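Local coordinates for protein DNA primase (Aquifex aeolicus, PDB 2AU3) that probably synthesises the short RNA primers from which DNA polymerase extends during DNA replication, using a zinc-binding domain and a magnesium-dependent RNA polymerase domain, at residues R11-I16 and K88-K93; T170-S175 and N218-R223; G245-V250 and K285-V290; E350-L355 and R368-Y373. All blocks are in the same frame, centred on the assembly; numbering follows the deposited sequence.

Interaction 1 (R11-I16 and K88-K93); sequences RREIDI and KRYGKK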
# COMPACT_ATOMS: atom_id res chain seq x y z
N ARG A 11 -6.02 7.76 -23.43
CA ARG A 11 -5.93 6.54 -22.67
C ARG A 11 -7.22 5.72 -22.74
O ARG A 11 -7.15 4.51 -22.85
CB ARG A 11 -5.60 6.81 -21.22
CG ARG A 11 -4.22 7.38 -20.99
CD ARG A 11 -4.17 8.12 -19.72
NE ARG A 11 -2.81 8.31 -19.26
CZ ARG A 11 -2.45 9.28 -18.46
NH1 ARG A 11 -3.37 10.15 -18.01
NH2 ARG A 11 -1.19 9.36 -18.06
N ARG A 12 -8.36 6.39 -22.65
CA ARG A 12 -9.67 5.71 -22.78
C ARG A 12 -9.82 4.93 -24.10
O ARG A 12 -10.33 3.81 -24.13
CB ARG A 12 -10.82 6.70 -22.61
CG ARG A 12 -11.00 7.27 -21.18
CD ARG A 12 -11.88 8.55 -21.14
NE ARG A 12 -12.02 9.10 -19.79
CZ ARG A 12 -12.93 8.71 -18.90
NH1 ARG A 12 -13.81 7.76 -19.21
NH2 ARG A 12 -12.97 9.27 -17.69
N GLU A 13 -9.36 5.53 -25.19
CA GLU A 13 -9.48 4.96 -26.53
C GLU A 13 -8.56 3.76 -26.79
O GLU A 13 -8.89 2.88 -27.59
CB GLU A 13 -9.22 6.05 -27.57
CG GLU A 13 -9.41 5.59 -29.01
CD GLU A 13 -10.87 5.57 -29.45
OE1 GLU A 13 -11.77 5.82 -28.59
OE2 GLU A 13 -11.11 5.28 -30.63
N ILE A 14 -7.39 3.73 -26.13
CA ILE A 14 -6.42 2.64 -26.37
C ILE A 14 -6.88 1.35 -25.70
O ILE A 14 -7.44 1.38 -24.61
CB ILE A 14 -5.02 3.00 -25.83
CG1 ILE A 14 -4.39 4.12 -26.65
CG2 ILE A 14 -4.13 1.80 -25.89
CD1 ILE A 14 -3.36 4.91 -25.85
N ASP A 15 -6.64 0.22 -26.36
CA ASP A 15 -6.77 -1.08 -25.73
C ASP A 15 -5.37 -1.66 -25.68
O ASP A 15 -4.75 -1.89 -26.71
CB ASP A 15 -7.70 -2.02 -26.54
CG ASP A 15 -8.00 -3.35 -25.82
OD1 ASP A 15 -7.27 -3.73 -24.86
OD2 ASP A 15 -8.96 -4.08 -26.14
N ILE A 16 -4.86 -1.86 -24.47
CA ILE A 16 -3.47 -2.30 -24.29
C ILE A 16 -3.15 -3.60 -25.04
O ILE A 16 -2.03 -3.79 -25.49
CB ILE A 16 -3.14 -2.43 -22.80
CG1 ILE A 16 -1.64 -2.61 -22.60
CG2 ILE A 16 -3.98 -3.56 -22.15
CD1 ILE A 16 -1.20 -2.38 -21.11
N LYS A 88 -1.28 9.49 -32.88
CA LYS A 88 -1.28 9.43 -34.35
C LYS A 88 -1.89 8.13 -34.86
O LYS A 88 -2.74 8.15 -35.74
CB LYS A 88 0.15 9.64 -34.90
CG LYS A 88 0.72 11.03 -34.62
CD LYS A 88 2.06 11.25 -35.34
CE LYS A 88 3.12 11.80 -34.39
NZ LYS A 88 4.52 11.74 -34.94
N ARG A 89 -1.48 7.00 -34.28
CA ARG A 89 -2.03 5.69 -34.65
C ARG A 89 -3.55 5.59 -34.43
O ARG A 89 -4.24 4.84 -35.13
CB ARG A 89 -1.35 4.57 -33.86
CG ARG A 89 0.07 4.26 -34.32
CD ARG A 89 0.16 3.83 -35.79
NE ARG A 89 -0.50 2.54 -36.09
CZ ARG A 89 -0.10 1.35 -35.63
NH1 ARG A 89 0.93 1.26 -34.80
NH2 ARG A 89 -0.76 0.25 -36.00
N TYR A 90 -4.07 6.33 -33.46
CA TYR A 90 -5.47 6.21 -33.08
C TYR A 90 -6.32 7.35 -33.64
O TYR A 90 -7.54 7.32 -33.52
CB TYR A 90 -5.62 6.06 -31.55
CG TYR A 90 -5.44 4.63 -31.06
CD1 TYR A 90 -6.51 3.72 -31.05
CD2 TYR A 90 -4.19 4.18 -30.61
CE1 TYR A 90 -6.33 2.38 -30.60
CE2 TYR A 90 -4.00 2.85 -30.17
CZ TYR A 90 -5.07 1.96 -30.16
OH TYR A 90 -4.85 0.67 -29.73
N GLY A 91 -5.68 8.34 -34.26
CA GLY A 91 -6.42 9.47 -34.82
C GLY A 91 -7.01 10.36 -33.74
O GLY A 91 -8.11 10.90 -33.87
N LYS A 92 -6.28 10.48 -32.64
CA LYS A 92 -6.69 11.34 -31.54
C LYS A 92 -5.70 12.49 -31.48
O LYS A 92 -4.54 12.35 -31.85
CB LYS A 92 -6.70 10.56 -30.22
CG LYS A 92 -7.81 9.49 -30.08
CD LYS A 92 -9.23 10.10 -29.97
CE LYS A 92 -9.69 10.25 -28.52
NZ LYS A 92 -11.02 10.98 -28.40
N LYS A 93 -6.18 13.64 -31.01
CA LYS A 93 -5.35 14.82 -30.91
C LYS A 93 -4.53 14.74 -29.61
O LYS A 93 -4.98 14.16 -28.62
CB LYS A 93 -6.22 16.08 -31.00
CG LYS A 93 -6.25 16.97 -29.76
CD LYS A 93 -7.69 17.24 -29.29
CE LYS A 93 -8.19 18.63 -29.71
NZ LYS A 93 -9.46 18.54 -30.52
O HOH W 1 -7.05 -0.66 -29.53
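A surface CH-pi contact, made where two helices of the zinc-binding domain come to their ends, joins I14 to Y90. Helix 6-13 has just finished at I14 and helix 79-90 finishes at Y90. The ring of Y90 lies across the I14 side chain at about a right angle, and CG1 of I14 sits over one ring face, 4.1 Å from the centroid of Y90 and 26° off its normal. With CG1 beside the backbone N (chi1 -69°), I14 presents this methylene to the ring while its side chain also packs on A67, I68 and V19. E13 CG comes alongside Y90 CD1 at 4.0 Å, its carboxylate plane nearly perpendicular to the ring. K92 follows the Schellman motif that ends the helix at G91, and brings its CE to 4.3 Å from E13 CB; E13 OE1 and K92 NZ stay 5.2 Å apart, too far for a salt bridge. A water in the ring plane bonds to Y90 OH at 2.6 Å and accepts weakly from D15 N, while D15 OD1 caps V17 N and accepts from Q54. No direct hydrogen bond links the two segments: the contact rests on aliphatic carbon against an aromatic face, with the phenol linked to the backbone of D15 only weakly, through a water, and the opposite charges of E13 and K92 adding probably no more than a loose attraction.

Interaction 2 (T170-S175 and N218-R223); sequences TKNLLS and NSPDSR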
# COMPACT_ATOMS: atom_id res chain seq x y z
N THR A 170 6.20 17.60 -5.94
CA THR A 170 5.99 16.52 -4.94
C THR A 170 6.74 16.75 -3.64
O THR A 170 6.42 16.15 -2.62
CB THR A 170 6.38 15.14 -5.48
OG1 THR A 170 7.78 15.13 -5.80
CG2 THR A 170 5.66 14.81 -6.80
N LYS A 171 7.77 17.60 -3.71
CA LYS A 171 8.70 17.84 -2.60
C LYS A 171 9.56 16.62 -2.23
O LYS A 171 10.10 16.53 -1.12
CB LYS A 171 7.99 18.43 -1.37
CG LYS A 171 7.35 19.79 -1.63
CD LYS A 171 5.85 19.69 -1.61
CE LYS A 171 5.25 20.63 -0.59
NZ LYS A 171 4.50 19.85 0.43
N ASN A 172 9.68 15.68 -3.17
CA ASN A 172 10.53 14.52 -2.99
C ASN A 172 11.96 14.83 -3.36
O ASN A 172 12.83 13.96 -3.31
CB ASN A 172 10.00 13.32 -3.78
CG ASN A 172 8.71 12.79 -3.23
OD1 ASN A 172 8.52 12.75 -2.02
ND2 ASN A 172 7.80 12.43 -4.11
N LEU A 173 12.18 16.08 -3.75
CA LEU A 173 13.50 16.60 -4.13
C LEU A 173 13.83 17.86 -3.33
O LEU A 173 13.07 18.82 -3.34
CB LEU A 173 13.49 16.96 -5.61
CG LEU A 173 14.59 16.36 -6.46
CD1 LEU A 173 14.68 14.88 -6.17
CD2 LEU A 173 14.33 16.65 -7.93
N LEU A 174 14.97 17.83 -2.65
CA LEU A 174 15.51 19.01 -1.98
C LEU A 174 16.40 19.80 -2.94
O LEU A 174 16.98 19.23 -3.87
CB LEU A 174 16.32 18.58 -0.76
CG LEU A 174 15.56 17.92 0.41
CD1 LEU A 174 16.26 16.64 0.85
CD2 LEU A 174 15.47 18.90 1.57
N SER A 175 16.49 21.12 -2.72
CA SER A 175 17.49 21.95 -3.39
C SER A 175 18.36 22.67 -2.36
O SER A 175 17.95 23.68 -1.78
CB SER A 175 16.83 22.97 -4.33
OG SER A 175 17.73 23.37 -5.34
N ASN A 218 8.69 9.54 4.86
CA ASN A 218 7.70 9.53 3.79
C ASN A 218 7.86 10.80 2.99
O ASN A 218 8.44 11.77 3.48
CB ASN A 218 6.29 9.61 4.37
CG ASN A 218 5.88 8.35 5.02
OD1 ASN A 218 5.95 7.28 4.43
ND2 ASN A 218 5.42 8.46 6.27
N SER A 219 7.30 10.79 1.79
CA SER A 219 7.06 12.01 1.06
C SER A 219 6.31 13.01 1.99
O SER A 219 5.48 12.63 2.79
CB SER A 219 6.23 11.69 -0.18
OG SER A 219 6.96 10.80 -1.02
N PRO A 220 6.64 14.29 1.90
CA PRO A 220 5.91 15.30 2.69
C PRO A 220 4.49 15.47 2.11
O PRO A 220 4.27 15.16 0.94
CB PRO A 220 6.73 16.57 2.49
CG PRO A 220 7.51 16.32 1.18
CD PRO A 220 7.73 14.85 1.08
N ASP A 221 3.53 15.92 2.91
CA ASP A 221 2.18 16.08 2.36
C ASP A 221 2.18 17.12 1.26
O ASP A 221 3.04 18.02 1.25
CB ASP A 221 1.17 16.42 3.44
CG ASP A 221 0.64 15.17 4.15
OD1 ASP A 221 1.11 14.04 3.85
OD2 ASP A 221 -0.24 15.22 5.04
N SER A 222 1.25 16.99 0.34
CA SER A 222 1.19 17.87 -0.82
C SER A 222 -0.16 17.67 -1.48
O SER A 222 -1.00 16.92 -0.96
CB SER A 222 2.31 17.53 -1.80
OG SER A 222 2.16 16.21 -2.32
N ARG A 223 -0.36 18.31 -2.62
CA ARG A 223 -1.58 18.09 -3.39
C ARG A 223 -1.81 16.62 -3.72
O ARG A 223 -2.92 16.14 -3.59
CB ARG A 223 -1.57 18.90 -4.69
CG ARG A 223 -2.96 19.15 -5.27
CD ARG A 223 -2.96 20.12 -6.47
NE ARG A 223 -2.05 19.66 -7.52
CZ ARG A 223 -2.35 18.75 -8.44
NH1 ARG A 223 -3.57 18.22 -8.49
NH2 ARG A 223 -1.45 18.39 -9.35
O HOH W 2 4.33 14.79 -1.88
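K171 lays the root of its side chain on the ring of P220, with K171 CB only 3.3 Å from P220 CG, tighter than ordinary van der Waals contact. From there the lysine chain, bent at chi2, chi3 and chi4, runs along the 218-223 loop past S222 CB and brings K171 NZ to 2.5 Å from D221 O, a distance too short to be taken at face value. Beside the proline, S219 OG donates to N172 OD1 at 2.7 Å; the C=O...donor angle is 119° and the hydroxyl is tilted 27° from the amide plane. A chi1 of -68° swings the N172 amide to this serine, whose OG also accepts from F203 N, so that one hydroxyl joins N172 to the neighbouring sheet strand 200-207. The first segment is the turn that leads from helix 164-168 into the short strand 173-174, within the N-terminal part of the primase catalytic core; the second is the loop that leaves edge strand 216-218. T170 shapes the turn: its OG1 accepts from N172 N at 3.3 Å, making an ST turn, and is also hydrogen-bonded to Y167 O in the preceding helix. A single water joins the two segments, donating to T170 O at 2.6 Å and to P220 O at 2.8 Å while accepting from S222 OG.

Interaction 3 (G245-V250 and K285-V290); sequences GFAILV and KFTKKV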
# COMPACT_ATOMS: atom_id res chain seq x y z
N GLY A 245 -13.57 -11.45 3.18
CA GLY A 245 -14.59 -10.89 4.05
C GLY A 245 -14.01 -10.20 5.27
O GLY A 245 -14.75 -9.81 6.18
N PHE A 246 -12.69 -10.02 5.30
CA PHE A 246 -12.07 -9.22 6.36
C PHE A 246 -10.72 -8.69 5.90
O PHE A 246 -10.16 -9.15 4.89
CB PHE A 246 -11.94 -10.04 7.67
CG PHE A 246 -10.93 -11.17 7.60
CD1 PHE A 246 -9.64 -11.01 8.11
CD2 PHE A 246 -11.27 -12.41 7.03
CE1 PHE A 246 -8.70 -12.04 8.06
CE2 PHE A 246 -10.33 -13.47 6.98
CZ PHE A 246 -9.04 -13.27 7.49
N ALA A 247 -10.18 -7.74 6.66
CA ALA A 247 -8.86 -7.21 6.41
C ALA A 247 -8.04 -7.45 7.66
O ALA A 247 -8.58 -7.52 8.75
CB ALA A 247 -8.94 -5.70 6.11
N ILE A 248 -6.71 -7.53 7.49
CA ILE A 248 -5.81 -7.57 8.63
C ILE A 248 -5.07 -6.22 8.64
O ILE A 248 -4.59 -5.81 7.62
CB ILE A 248 -4.80 -8.75 8.50
CG1 ILE A 248 -5.53 -10.10 8.52
CG2 ILE A 248 -3.69 -8.65 9.63
CD1 ILE A 248 -4.75 -11.31 7.85
N LEU A 249 -5.09 -5.51 9.78
CA LEU A 249 -4.36 -4.27 9.93
C LEU A 249 -3.09 -4.50 10.71
O LEU A 249 -3.12 -5.00 11.84
CB LEU A 249 -5.25 -3.17 10.60
CG LEU A 249 -4.63 -1.80 10.93
CD1 LEU A 249 -4.40 -0.95 9.67
CD2 LEU A 249 -5.51 -1.05 12.00
N VAL A 250 -1.96 -4.20 10.09
CA VAL A 250 -0.65 -4.30 10.75
C VAL A 250 -0.10 -2.89 10.87
O VAL A 250 -0.66 -1.96 10.29
CB VAL A 250 0.34 -5.23 9.96
CG1 VAL A 250 -0.17 -6.67 9.91
CG2 VAL A 250 0.62 -4.71 8.54
N LYS A 285 -14.92 1.25 3.73
CA LYS A 285 -15.49 1.13 2.38
C LYS A 285 -15.16 -0.22 1.73
O LYS A 285 -15.79 -0.59 0.72
CB LYS A 285 -14.99 2.27 1.47
CG LYS A 285 -15.22 3.68 2.00
CD LYS A 285 -14.83 4.70 0.90
CE LYS A 285 -14.73 6.15 1.41
NZ LYS A 285 -13.61 6.94 0.73
N PHE A 286 -14.20 -0.98 2.28
CA PHE A 286 -13.82 -2.27 1.67
C PHE A 286 -14.21 -3.46 2.49
O PHE A 286 -14.31 -4.58 1.98
CB PHE A 286 -12.32 -2.33 1.36
CG PHE A 286 -11.89 -1.32 0.36
CD1 PHE A 286 -11.79 -1.66 -0.99
CD2 PHE A 286 -11.67 0.00 0.74
CE1 PHE A 286 -11.43 -0.70 -1.95
CE2 PHE A 286 -11.33 0.96 -0.20
CZ PHE A 286 -11.20 0.60 -1.55
N THR A 287 -14.43 -3.22 3.77
CA THR A 287 -14.74 -4.30 4.68
C THR A 287 -15.39 -3.81 5.97
O THR A 287 -15.19 -2.67 6.38
CB THR A 287 -13.46 -5.10 4.99
OG1 THR A 287 -13.81 -6.29 5.70
CG2 THR A 287 -12.53 -4.31 5.97
N LYS A 288 -16.14 -4.70 6.61
CA LYS A 288 -16.72 -4.37 7.91
C LYS A 288 -16.16 -5.26 9.02
O LYS A 288 -16.71 -5.28 10.12
CB LYS A 288 -18.27 -4.44 7.86
CG LYS A 288 -18.91 -3.53 6.83
CD LYS A 288 -18.52 -2.06 6.97
CE LYS A 288 -19.14 -1.23 5.83
NZ LYS A 288 -19.02 0.26 6.04
N LYS A 289 -15.07 -5.99 8.73
CA LYS A 289 -14.37 -6.79 9.73
C LYS A 289 -12.86 -6.58 9.61
O LYS A 289 -12.27 -6.76 8.54
CB LYS A 289 -14.64 -8.29 9.55
CG LYS A 289 -15.96 -8.80 10.05
CD LYS A 289 -15.93 -10.35 10.05
CE LYS A 289 -17.35 -10.94 9.91
NZ LYS A 289 -17.46 -12.34 10.50
N VAL A 290 -12.24 -6.19 10.71
CA VAL A 290 -10.82 -5.94 10.72
C VAL A 290 -10.19 -6.63 11.90
O VAL A 290 -10.53 -6.38 13.05
CB VAL A 290 -10.49 -4.44 10.74
CG1 VAL A 290 -9.01 -4.21 11.06
CG2 VAL A 290 -10.86 -3.81 9.37
O HOH W 3 -16.76 -7.76 5.86
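Two neighbouring parallel strands pair here, A247 with V290, and the backbone bond from A247 N to K289 O measures 3.0 Å with an N-H...O angle of 161°. The same carbonyl is approached by F246 CA, and V290 CA in turn comes to 3.4 Å from A247 O, a CA-H...O contact beside the regular bond. A247 and V290 put their side chains on one face of the sheet, where the second methyl of V290, CG2, lies 4.2 Å from A247 CB. The other branch, CG1, stands anti to the backbone N (chi1 168°) and meets L249 CB at 3.9 Å. T287 CG2 closes on A247 CB, also at 3.9 Å. Nearer the surface F246 CB and K289 CB touch at 3.7 Å, after which the two side chains part, the phenylalanine ring meeting Y291. A water bridges the two segments, donating to G245 O and accepting from K288 N. The strands belong to the Toprim fold, with 247-249 leading into E251, a predicted ligand of the catalytic magnesium. Backbone bonds, this one and those of A247 and L249 with Y291 and L293, set the pairing, while the side chains are mostly small or branched aliphatic groups: A247 and T287 pack on I241 of helix 234-244, V290 turns to V316 and L249 to V268, and the water and the exposed K289 lie toward the G245 end.

Interaction 4 (E350-L355 and R368-Y373); sequences ELFETL and REFRYY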
# COMPACT_ATOMS: atom_id res chain seq x y z
N GLU A 350 -13.90 -11.65 18.61
CA GLU A 350 -14.40 -10.28 18.43
C GLU A 350 -14.28 -9.47 19.72
O GLU A 350 -14.40 -10.02 20.81
CB GLU A 350 -15.84 -10.31 17.92
CG GLU A 350 -16.39 -8.94 17.51
CD GLU A 350 -17.10 -8.24 18.65
OE1 GLU A 350 -17.69 -8.94 19.49
OE2 GLU A 350 -17.05 -7.00 18.72
N LEU A 351 -14.00 -8.18 19.59
CA LEU A 351 -13.76 -7.29 20.73
C LEU A 351 -14.78 -7.46 21.89
O LEU A 351 -14.41 -7.77 23.02
CB LEU A 351 -13.77 -5.83 20.25
CG LEU A 351 -13.55 -4.76 21.32
CD1 LEU A 351 -12.11 -4.86 21.83
CD2 LEU A 351 -13.85 -3.36 20.77
N PHE A 352 -16.06 -7.24 21.62
CA PHE A 352 -17.06 -7.17 22.69
C PHE A 352 -17.38 -8.56 23.25
O PHE A 352 -17.59 -8.72 24.45
CB PHE A 352 -18.33 -6.47 22.21
CG PHE A 352 -18.14 -4.99 21.99
CD1 PHE A 352 -18.01 -4.13 23.07
CD2 PHE A 352 -18.07 -4.47 20.69
CE1 PHE A 352 -17.80 -2.74 22.86
CE2 PHE A 352 -17.88 -3.07 20.47
CZ PHE A 352 -17.75 -2.22 21.56
N GLU A 353 -17.36 -9.55 22.36
CA GLU A 353 -17.57 -10.92 22.76
C GLU A 353 -16.44 -11.35 23.68
O GLU A 353 -16.68 -11.97 24.72
CB GLU A 353 -17.69 -11.79 21.52
CG GLU A 353 -17.49 -13.28 21.70
CD GLU A 353 -17.63 -14.00 20.37
OE1 GLU A 353 -18.42 -13.50 19.52
OE2 GLU A 353 -16.94 -15.02 20.15
N THR A 354 -15.21 -10.93 23.36
CA THR A 354 -14.05 -11.19 24.22
C THR A 354 -14.09 -10.43 25.58
O THR A 354 -13.76 -11.00 26.62
CB THR A 354 -12.73 -10.92 23.45
OG1 THR A 354 -12.73 -11.69 22.24
CG2 THR A 354 -11.52 -11.48 24.21
N LEU A 355 -14.48 -9.16 25.57
CA LEU A 355 -14.73 -8.45 26.83
C LEU A 355 -15.77 -9.16 27.70
O LEU A 355 -15.54 -9.39 28.87
CB LEU A 355 -15.17 -7.00 26.60
CG LEU A 355 -13.99 -6.09 26.29
CD1 LEU A 355 -14.48 -4.83 25.60
CD2 LEU A 355 -13.19 -5.75 27.56
N ARG A 368 -14.98 -0.77 32.59
CA ARG A 368 -14.49 0.52 32.11
C ARG A 368 -14.24 0.47 30.61
O ARG A 368 -14.67 1.35 29.87
CB ARG A 368 -13.18 0.88 32.82
CG ARG A 368 -13.19 2.26 33.41
CD ARG A 368 -11.99 3.11 33.00
NE ARG A 368 -10.94 3.04 34.01
CZ ARG A 368 -9.85 3.78 34.03
NH1 ARG A 368 -9.61 4.69 33.08
NH2 ARG A 368 -9.00 3.62 35.02
N GLU A 369 -13.53 -0.59 30.18
CA GLU A 369 -13.15 -0.76 28.78
C GLU A 369 -14.39 -0.97 27.94
O GLU A 369 -14.59 -0.29 26.95
CB GLU A 369 -12.22 -1.97 28.62
CG GLU A 369 -10.74 -1.65 28.77
CD GLU A 369 -9.86 -2.64 28.00
OE1 GLU A 369 -10.00 -3.87 28.24
OE2 GLU A 369 -9.03 -2.18 27.18
N PHE A 370 -15.22 -1.91 28.37
CA PHE A 370 -16.47 -2.23 27.68
C PHE A 370 -17.34 -1.00 27.45
O PHE A 370 -17.77 -0.73 26.31
CB PHE A 370 -17.25 -3.27 28.46
CG PHE A 370 -18.47 -3.79 27.75
CD1 PHE A 370 -18.37 -4.84 26.85
CD2 PHE A 370 -19.72 -3.25 28.00
CE1 PHE A 370 -19.51 -5.33 26.20
CE2 PHE A 370 -20.86 -3.74 27.35
CZ PHE A 370 -20.74 -4.76 26.45
N ARG A 371 -17.59 -0.24 28.50
CA ARG A 371 -18.44 0.94 28.38
C ARG A 371 -17.76 2.01 27.54
O ARG A 371 -18.42 2.69 26.78
CB ARG A 371 -18.87 1.46 29.76
CG ARG A 371 -18.19 2.72 30.22
CD ARG A 371 -18.36 3.03 31.73
NE ARG A 371 -19.49 3.93 31.97
CZ ARG A 371 -19.63 4.69 33.05
NH1 ARG A 371 -18.73 4.66 34.03
NH2 ARG A 371 -20.70 5.47 33.17
N TYR A 372 -16.44 2.13 27.64
CA TYR A 372 -15.69 3.02 26.75
C TYR A 372 -15.81 2.62 25.27
O TYR A 372 -16.15 3.44 24.43
CB TYR A 372 -14.23 3.09 27.20
CG TYR A 372 -13.29 3.78 26.25
CD1 TYR A 372 -13.18 5.18 26.24
CD2 TYR A 372 -12.47 3.05 25.41
CE1 TYR A 372 -12.30 5.82 25.38
CE2 TYR A 372 -11.58 3.68 24.56
CZ TYR A 372 -11.50 5.06 24.54
OH TYR A 372 -10.62 5.67 23.69
N TYR A 373 -15.53 1.37 24.93
CA TYR A 373 -15.65 0.95 23.52
C TYR A 373 -17.06 1.06 23.00
O TYR A 373 -17.30 1.44 21.85
CB TYR A 373 -15.13 -0.46 23.29
CG TYR A 373 -13.65 -0.55 23.37
CD1 TYR A 373 -12.85 0.36 22.70
CD2 TYR A 373 -13.04 -1.51 24.18
CE1 TYR A 373 -11.47 0.32 22.81
CE2 TYR A 373 -11.66 -1.58 24.29
CZ TYR A 373 -10.88 -0.66 23.59
OH TYR A 373 -9.51 -0.71 23.69
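Helices 351-358 and 363-374 form a nearly antiparallel pair in the helical domain of the primase, their local axes 10.4 Å apart at 156°. F352, L351 and L355 face F370 and Y373 in an apolar seam. F352 turns its edge toward the face of F370 in an offset edge-to-face pair, centroids 5.6 Å apart and planes at 87°; F352 CD1 comes to 3.7 Å from F370 CE1. The same ring also reaches Y373, F352 CE1 lying 3.5 Å from Y373 CB, with Y373 C in the ring plane at its edge. Y373 is held differently: L351 CD2 sits over one of its faces, 4.2 Å from the ring centroid, and L355 CD1 comes in at its edge, 3.9 Å from Y373 CD2. Y372 CD2 is over the opposite face. L355 reaches both ways, for its CB meets the edge of F370 at F370 CD1, and its other methyl, CD2, lies against E369, whose OE2 makes a long, weak ion pair with K305. In L355, chi1 of -80° turns CG away from its own carbonyl carbon and spreads the two methyls over residues 369-373. The start of the first helix is fixed by E350, whose carboxylate caps it: OE2 accepts from F352 N and OE1 from E353 N at 3.0 Å, both donors standing above the carboxylate plane. Around this seam, I308 of helix 298-313 packs on L351 and Y373, L386 of helix 380-394 packs on F352 and F370, F390 stacks on F370, and L351 is bonded through its backbone to V318 of strand 317-321.

How the interactions relate
The four contacts follow one another along the chain, from the zinc-binding domain to the helical domain. Interaction 1, on the surface, and interaction 4, buried, lie on opposite sides of the chain's centre, about 56 Å apart between centres; both use aromatic side chains on helices, but a single tyrosine with a bridging water in the first contrasts with three rings and two leucines packed together in the second. Interactions 2 and 3 are partly buried: one joins a turn and a loop by side-chain and water bonds, the other joins two strands by backbone bonding. Interactions 3 and 4 are nearest in space, their centres about 19 Å apart, and the Toprim sheet links them through strand 317-321, next to strand 289-293.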